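Local coordinates for xylanase and alpha-amylase inhibitor protein (Scadoxus multiflorus, PDB 3MU7), which probably inhibits xylanase and alpha-amylase, and is built on the TIM-barrel fold of the family 18 glycosyl hydrolases, at residues A[152-157]-A[163-168]; A[121-126]-A[134-139]. All coordinates share one frame; numbering follows the deposited sequence.

Contacts 1 and 2 are consecutive strand-to-helix steps of one barrel wall, and contact 2 closes in the chain before contact 1 opens. Their centres lie 8 Å apart, and strands 120-125 and 151-154 are parallel neighbours in the sheet. T153 O and F123 N, 2.8 Å apart, form a probable backbone hydrogen bond, and T153 OG1 lies 2.8 Å from D122 OD1. On the outer side, L165 of contact 1 also touches F123 of contact 2, and V168 touches A137. D122, H124 and E126 fall on the last three fixed positions of the family 18 DxxDxDxE signature, with histidine where the motif has aspartate. A bound di(hydroxyethyl)ether is about 12 Å from the Q157 side chain.

Contact 1. Residues A[152-157]-A[163-168]; sequences LTAAPQ and PNLGTV
L165 meets the end of strand 151-154 with one methyl branch, and a water joins Q157 to N164 farther along. The apolar half rests on L165 CD1, which comes up to the backbone at the A155-P156 junction: it is 3.8 Å from P156 N and 4.0 Å from A155 C. The torsion chi1 of -67° sets CG anti to the carbonyl carbon, and from there CD1 lies against that backbone with A154 CB and P156 CB both close to it. A154 CB, whose bond points toward the 163-168 segment, is 4.3 Å from L165 CD1. P156 CB lies at the same distance from L165 CD1, while A155 CB points away from the segment. L165 also touches F123 and I125 of strand 120-125, so its side chain packs against two adjacent strands.

The polar half contains no direct hydrogen bond. Q157 NE2 and N164 ND2 are 4.3 Å apart, and both are donors and cannot bond each other. One water accepts from both, taking a hydrogen bond from Q157 NE2 at 2.9 Å and another of the same length from N164 ND2. Q157 reaches it with its chain extended about CB-CG, chi2 at 180°, and an amide turned crosswise by chi3 of 90°. D162, in the connecting loop, holds both sides through its carboxylate: OD2 accepts the backbone N of Q157, and OD1 that of L165.

This is the strand-to-helix loop of a beta-alpha-beta unit, strand 151-154, helix 166-170 and strand 176-180, folded back over its own strand end, as in the beta-alpha loops of a TIM barrel.

Contact 2. Residues A[121-126]-A[134-139]; sequences IDFHIE and QLLANI
F123 packs against L136 and A137 in a wholly apolar strand-to-helix contact within a beta-alpha-beta unit of the TIM barrel, made of strand 120-125, helix 133-144 and strand 151-154. F123 CA and A137 CA are 9.1 Å apart, and the ring spans that interval, as its CZ contacts show. The CB bond of F123 is directed at the helix; the neighbouring D122 instead hydrogen-bonds Y8, S73, T153 and W178. The ring meets its two partners obliquely, and the buried surface is modest, 124 Å² summed over both sides. L136 has CG anti to its backbone N, chi1 174°, which brings its CD2 methyl to the ring; the two side chains run past one another, pointing opposite ways. F174 adds an edge-to-face ring contact to F123, and I74 touches both F123 and L136. A serine in place of F123 would probably open a gap between strand and helix, leaving L136 and A137 without their aromatic partner. The ring touches with its far end: F123 CZ lies 3.7 Å from L136 CD2 and 4.0 Å from A137 CA, and F123 CE1 is 3.9 Å from L136 CD2.

Contact 1. Residues A[152-157]-A[163-168]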
ATOM      1  N   LEU A 152       0.356   4.093   9.315  1.00  6.85           N
ATOM      2  CA  LEU A 152       0.757   2.716   9.085  1.00  6.54           C
ATOM      3  C   LEU A 152      -0.367   2.017   8.353  1.00  6.00           C
ATOM      4  O   LEU A 152      -1.526   2.066   8.779  1.00  6.09           O
ATOM      5  CB  LEU A 152       1.065   2.003  10.404  1.00  6.89           C
ATOM      6  CG  LEU A 152       2.306   2.516  11.149  1.00  7.17           C
ATOM      7  CD1 LEU A 152       2.384   1.939  12.561  1.00  9.47           C
ATOM      8  CD2 LEU A 152       3.577   2.238  10.364  1.00  9.04           C
ATOM      9  N   THR A 153      -0.035   1.380   7.233  1.00  5.62           N
ATOM     10  CA  THR A 153      -1.040   0.669   6.447  1.00  5.73           C
ATOM     11  C   THR A 153      -0.561  -0.737   6.150  1.00  5.77           C
ATOM     12  O   THR A 153       0.616  -1.043   6.335  1.00  5.98           O
ATOM     13  CB  THR A 153      -1.362   1.410   5.131  1.00  5.48           C
ATOM     14  OG1 THR A 153      -0.193   1.457   4.310  1.00  6.10           O
ATOM     15  CG2 THR A 153      -1.824   2.837   5.394  1.00  6.70           C
ATOM     16  N   ALA A 154      -1.475  -1.604   5.714  1.00  5.98           N
ATOM     17  CA  ALA A 154      -1.121  -2.978   5.366  1.00  6.37           C
ATOM     18  C   ALA A 154      -1.853  -3.431   4.111  1.00  5.99           C
ATOM     19  O   ALA A 154      -2.956  -2.954   3.810  1.00  6.10           O
ATOM     20  CB  ALA A 154      -1.411  -3.930   6.524  1.00  7.45           C
ATOM     21  N   ALA A 155      -1.240  -4.380   3.401  1.00  5.72           N
ATOM     22  CA  ALA A 155      -1.766  -4.906   2.147  1.00  6.15           C
ATOM     23  C   ALA A 155      -1.868  -6.432   2.215  1.00  6.51           C
ATOM     24  O   ALA A 155      -1.117  -7.140   1.539  1.00  6.86           O
ATOM     25  CB  ALA A 155      -0.881  -4.486   0.983  1.00  6.58           C
ATOM     26  N   PRO A 156      -2.792  -6.952   3.040  1.00  6.54           N
ATOM     27  CA  PRO A 156      -2.940  -8.402   3.133  1.00  6.85           C
ATOM     28  C   PRO A 156      -3.540  -9.003   1.862  1.00  7.04           C
ATOM     29  O   PRO A 156      -4.163  -8.302   1.048  1.00  6.90           O
ATOM     30  CB  PRO A 156      -3.919  -8.563   4.298  1.00  7.24           C
ATOM     31  CG  PRO A 156      -4.762  -7.325   4.230  1.00  6.69           C
ATOM     32  CD  PRO A 156      -3.781  -6.244   3.879  1.00  6.62           C
ATOM     33  N   GLN A 157      -3.352 -10.309   1.709  1.00  7.31           N
ATOM     34  CA  GLN A 157      -4.111 -11.082   0.740  1.00  8.08           C
ATOM     35  C   GLN A 157      -5.550 -11.242   1.237  1.00  7.96           C
ATOM     36  O   GLN A 157      -5.870 -10.860   2.369  1.00  8.40           O
ATOM     37  CB  GLN A 157      -3.428 -12.424   0.500  1.00  8.34           C
ATOM     38  CG  GLN A 157      -2.123 -12.299  -0.251  1.00 10.95           C
ATOM     39  CD  GLN A 157      -1.480 -13.646  -0.474  1.00 12.17           C
ATOM     40  OE1 GLN A 157      -1.734 -14.308  -1.484  1.00 13.71           O
ATOM     41  NE2 GLN A 157      -0.633 -14.060   0.463  1.00 12.77           N
ATOM     42  N   PRO A 163      -2.156 -14.839   6.538  1.00  9.11           N
ATOM     43  CA  PRO A 163      -1.085 -15.605   7.190  1.00  9.66           C
ATOM     44  C   PRO A 163       0.140 -14.783   7.575  1.00  9.43           C
ATOM     45  O   PRO A 163       0.794 -15.090   8.570  1.00 10.67           O
ATOM     46  CB  PRO A 163      -0.703 -16.652   6.134  1.00 10.04           C
ATOM     47  CG  PRO A 163      -1.230 -16.132   4.866  1.00 11.44           C
ATOM     48  CD  PRO A 163      -2.464 -15.365   5.198  1.00  9.61           C
ATOM     49  N   ASN A 164       0.457 -13.752   6.797  1.00  8.72           N
ATOM     50  CA  ASN A 164       1.623 -12.919   7.089  1.00  8.97           C
ATOM     51  C   ASN A 164       1.347 -11.767   8.034  1.00  8.66           C
ATOM     52  O   ASN A 164       2.191 -11.425   8.856  1.00  9.42           O
ATOM     53  CB  ASN A 164       2.239 -12.406   5.792  1.00  9.29           C
ATOM     54  CG  ASN A 164       2.708 -13.530   4.914  1.00  9.73           C
ATOM     55  OD1 ASN A 164       3.616 -14.270   5.284  1.00 12.71           O
ATOM     56  ND2 ASN A 164       2.062 -13.705   3.775  1.00  9.76           N
ATOM     57  N   LEU A 165       0.153 -11.189   7.920  1.00  8.11           N
ATOM     58  CA  LEU A 165      -0.164  -9.927   8.579  1.00  8.64           C
ATOM     59  C   LEU A 165      -1.331 -10.012   9.554  1.00  8.29           C
ATOM     60  O   LEU A 165      -1.614  -9.043  10.251  1.00  8.39           O
ATOM     61  CB  LEU A 165      -0.463  -8.848   7.528  1.00  8.98           C
ATOM     62  CG  LEU A 165       0.683  -8.386   6.625  1.00 10.04           C
ATOM     63  CD1 LEU A 165       0.140  -7.781   5.339  1.00 11.26           C
ATOM     64  CD2 LEU A 165       1.573  -7.404   7.355  1.00 12.58           C
ATOM     65  N   GLY A 166      -2.012 -11.155   9.608  1.00  8.14           N
ATOM     66  CA  GLY A 166      -3.240 -11.272  10.397  1.00  8.71           C
ATOM     67  C   GLY A 166      -3.082 -10.891  11.858  1.00  8.63           C
ATOM     68  O   GLY A 166      -3.890 -10.147  12.408  1.00  8.95           O
ATOM     69  N   THR A 167      -2.033 -11.396  12.495  1.00  9.36           N
ATOM     70  CA  THR A 167      -1.799 -11.081  13.903  1.00 10.63           C
ATOM     71  C   THR A 167      -1.488  -9.599  14.110  1.00  9.90           C
ATOM     72  O   THR A 167      -1.954  -8.992  15.072  1.00 10.21           O
ATOM     73  CB  THR A 167      -0.676 -11.938  14.509  1.00 10.99           C
ATOM     74  OG1 THR A 167       0.536 -11.740  13.777  1.00 15.77           O
ATOM     75  CG2 THR A 167      -1.056 -13.400  14.483  1.00 12.44           C
ATOM     76  N   VAL A 168      -0.746  -9.005  13.200  1.00  9.31           N
ATOM     77  CA  VAL A 168      -0.413  -7.589  13.343  1.00  9.16           C
ATOM     78  C   VAL A 168      -1.666  -6.710  13.079  1.00  8.41           C
ATOM     79  O   VAL A 168      -1.902  -5.779  13.756  1.00  8.42           O
ATOM     80  CB  VAL A 168       0.722  -7.207  12.375  1.00  9.55           C
ATOM     81  CG1 VAL A 168       1.080  -5.771  12.663  1.00 10.45           C
ATOM     82  CG2 VAL A 168       1.899  -8.161  12.538  1.00 11.25           C
TER
HETATM   83  O   HOH W   1      -0.147 -12.238   2.644  1.00 12.47           O

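Contact 2. Residues A[121-126]-A[134-139]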
ATOM      1  N   ILE A 121       4.165   4.328   6.279  1.00  5.96           N
ATOM      2  CA  ILE A 121       4.747   3.062   5.853  1.00  6.04           C
ATOM      3  C   ILE A 121       3.646   2.052   5.599  1.00  5.95           C
ATOM      4  O   ILE A 121       2.744   1.886   6.426  1.00  6.13           O
ATOM      5  CB  ILE A 121       5.717   2.491   6.934  1.00  6.00           C
ATOM      6  CG1 ILE A 121       6.831   3.489   7.300  1.00  6.73           C
ATOM      7  CG2 ILE A 121       6.268   1.122   6.515  1.00  6.66           C
ATOM      8  CD1 ILE A 121       7.754   3.867   6.154  1.00  7.41           C
ATOM      9  N   ASP A 122       3.750   1.375   4.462  1.00  5.44           N
ATOM     10  CA  ASP A 122       2.812   0.339   4.055  1.00  5.83           C
ATOM     11  C   ASP A 122       3.463  -1.036   4.189  1.00  5.85           C
ATOM     12  O   ASP A 122       4.542  -1.275   3.645  1.00  6.18           O
ATOM     13  CB  ASP A 122       2.402   0.597   2.604  1.00  5.82           C
ATOM     14  CG  ASP A 122       1.515  -0.481   2.036  1.00  5.58           C
ATOM     15  OD1 ASP A 122       0.387  -0.653   2.545  1.00  6.72           O
ATOM     16  OD2 ASP A 122       1.935  -1.134   1.059  1.00  5.88           O
ATOM     17  N   PHE A 123       2.808  -1.935   4.918  1.00  5.77           N
ATOM     18  CA  PHE A 123       3.304  -3.303   5.132  1.00  6.07           C
ATOM     19  C   PHE A 123       2.742  -4.201   4.030  1.00  6.29           C
ATOM     20  O   PHE A 123       1.606  -4.690   4.129  1.00  7.25           O
ATOM     21  CB  PHE A 123       2.824  -3.852   6.483  1.00  6.27           C
ATOM     22  CG  PHE A 123       3.591  -3.366   7.693  1.00  6.15           C
ATOM     23  CD1 PHE A 123       3.969  -4.276   8.675  1.00  6.87           C
ATOM     24  CD2 PHE A 123       3.902  -2.017   7.877  1.00  6.94           C
ATOM     25  CE1 PHE A 123       4.640  -3.857   9.831  1.00  7.68           C
ATOM     26  CE2 PHE A 123       4.581  -1.594   9.026  1.00  7.40           C
ATOM     27  CZ  PHE A 123       4.949  -2.519  10.002  1.00  7.92           C
ATOM     28  N   HIS A 124       3.520  -4.429   2.981  1.00  6.49           N
ATOM     29  CA  HIS A 124       3.110  -5.327   1.886  1.00  6.52           C
ATOM     30  C   HIS A 124       3.891  -6.640   2.035  1.00  6.63           C
ATOM     31  O   HIS A 124       4.658  -7.052   1.159  1.00  7.29           O
ATOM     32  CB  HIS A 124       3.362  -4.651   0.531  1.00  6.69           C
ATOM     33  CG  HIS A 124       2.693  -5.316  -0.640  1.00  6.53           C
ATOM     34  ND1 HIS A 124       1.705  -4.691  -1.370  1.00  6.90           N
ATOM     35  CD2 HIS A 124       2.882  -6.526  -1.222  1.00  8.09           C
ATOM     36  CE1 HIS A 124       1.312  -5.489  -2.348  1.00  7.40           C
ATOM     37  NE2 HIS A 124       2.009  -6.606  -2.282  1.00  8.40           N
ATOM     38  N   ILE A 125       3.681  -7.296   3.172  1.00  7.09           N
ATOM     39  CA  ILE A 125       4.424  -8.500   3.533  1.00  7.85           C
ATOM     40  C   ILE A 125       3.723  -9.710   2.947  1.00  8.26           C
ATOM     41  O   ILE A 125       2.623 -10.070   3.376  1.00  9.13           O
ATOM     42  CB  ILE A 125       4.580  -8.625   5.067  1.00  7.70           C
ATOM     43  CG1 ILE A 125       5.185  -7.344   5.672  1.00  8.26           C
ATOM     44  CG2 ILE A 125       5.380  -9.875   5.430  1.00  8.57           C
ATOM     45  CD1 ILE A 125       6.482  -6.850   5.012  1.00  8.69           C
ATOM     46  N   GLU A 126       4.376 -10.333   1.971  1.00  8.77           N
ATOM     47  CA  GLU A 126       3.767 -11.384   1.171  1.00  9.81           C
ATOM     48  C   GLU A 126       4.315 -12.775   1.490  1.00 10.20           C
ATOM     49  O   GLU A 126       3.805 -13.770   0.980  1.00 10.59           O
ATOM     50  CB  GLU A 126       3.922 -11.052  -0.319  1.00  9.93           C
ATOM     51  CG  GLU A 126       3.019 -11.856  -1.257  1.00 11.49           C
ATOM     52  CD  GLU A 126       1.511 -11.521  -1.120  1.00  5.85           C
ATOM     53  OE1 GLU A 126       1.133 -10.316  -1.283  1.00 15.37           O
ATOM     54  OE2 GLU A 126       0.747 -12.437  -0.886  1.00 19.37           O
ATOM     55  N   GLN A 134       5.023  -7.823  14.176  1.00  8.70           N
ATOM     56  CA  GLN A 134       4.318  -7.182  15.281  1.00  8.90           C
ATOM     57  C   GLN A 134       5.246  -6.227  16.039  1.00  8.90           C
ATOM     58  O   GLN A 134       4.865  -5.097  16.326  1.00  8.60           O
ATOM     59  CB  GLN A 134       3.678  -8.210  16.221  1.00  9.37           C
ATOM     60  CG  GLN A 134       2.970  -7.602  17.433  1.00 10.06           C
ATOM     61  CD  GLN A 134       1.695  -6.846  17.092  1.00 10.19           C
ATOM     62  OE1 GLN A 134       1.238  -6.832  15.952  1.00 12.04           O
ATOM     63  NE2 GLN A 134       1.112  -6.211  18.092  1.00  8.18           N
ATOM     64  N   LEU A 135       6.458  -6.675  16.353  1.00  8.39           N
ATOM     65  CA  LEU A 135       7.434  -5.804  17.006  1.00  8.59           C
ATOM     66  C   LEU A 135       7.798  -4.593  16.137  1.00  8.17           C
ATOM     67  O   LEU A 135       7.901  -3.483  16.642  1.00  8.52           O
ATOM     68  CB  LEU A 135       8.690  -6.582  17.411  1.00  9.28           C
ATOM     69  CG  LEU A 135       9.796  -5.795  18.128  1.00  9.81           C
ATOM     70  CD1 LEU A 135       9.309  -5.132  19.414  1.00 11.22           C
ATOM     71  CD2 LEU A 135      10.984  -6.693  18.411  1.00 11.30           C
ATOM     72  N   LEU A 136       7.984  -4.811  14.836  1.00  7.72           N
ATOM     73  CA  LEU A 136       8.248  -3.706  13.926  1.00  7.58           C
ATOM     74  C   LEU A 136       7.124  -2.671  13.997  1.00  7.49           C
ATOM     75  O   LEU A 136       7.384  -1.473  14.137  1.00  7.79           O
ATOM     76  CB  LEU A 136       8.401  -4.209  12.494  1.00  7.43           C
ATOM     77  CG  LEU A 136       8.539  -3.125  11.420  1.00  7.07           C
ATOM     78  CD1 LEU A 136       9.826  -2.327  11.596  1.00  8.58           C
ATOM     79  CD2 LEU A 136       8.489  -3.742  10.042  1.00  7.90           C
ATOM     80  N   ALA A 137       5.880  -3.139  13.901  1.00  7.74           N
ATOM     81  CA  ALA A 137       4.733  -2.247  14.015  1.00  8.03           C
ATOM     82  C   ALA A 137       4.695  -1.558  15.377  1.00  8.40           C
ATOM     83  O   ALA A 137       4.398  -0.373  15.454  1.00  8.33           O
ATOM     84  CB  ALA A 137       3.436  -2.993  13.750  1.00  8.70           C
ATOM     85  N   ASN A 138       5.006  -2.294  16.445  1.00  8.10           N
ATOM     86  CA  ASN A 138       5.025  -1.704  17.786  1.00  8.17           C
ATOM     87  C   ASN A 138       6.013  -0.553  17.897  1.00  8.08           C
ATOM     88  O   ASN A 138       5.710   0.482  18.483  1.00  8.49           O
ATOM     89  CB  ASN A 138       5.355  -2.752  18.851  1.00  8.47           C
ATOM     90  CG  ASN A 138       4.220  -3.700  19.130  1.00  8.94           C
ATOM     91  OD1 ASN A 138       3.075  -3.468  18.763  1.00  9.86           O
ATOM     92  ND2 ASN A 138       4.543  -4.777  19.810  1.00  8.34           N
ATOM     93  N   ILE A 139       7.201  -0.741  17.339  1.00  8.21           N
ATOM     94  CA  ILE A 139       8.224   0.288  17.428  1.00  8.31           C
ATOM     95  C   ILE A 139       7.873   1.494  16.550  1.00  8.08           C
ATOM     96  O   ILE A 139       7.968   2.635  16.996  1.00  8.26           O
ATOM     97  CB  ILE A 139       9.637  -0.261  17.128  1.00  8.20           C
ATOM     98  CG1 ILE A 139       9.980  -1.405  18.094  1.00  9.29           C
ATOM     99  CG2 ILE A 139      10.672   0.858  17.228  1.00  9.20           C
ATOM    100  CD1 ILE A 139      11.261  -2.142  17.762  1.00 10.85           C
TER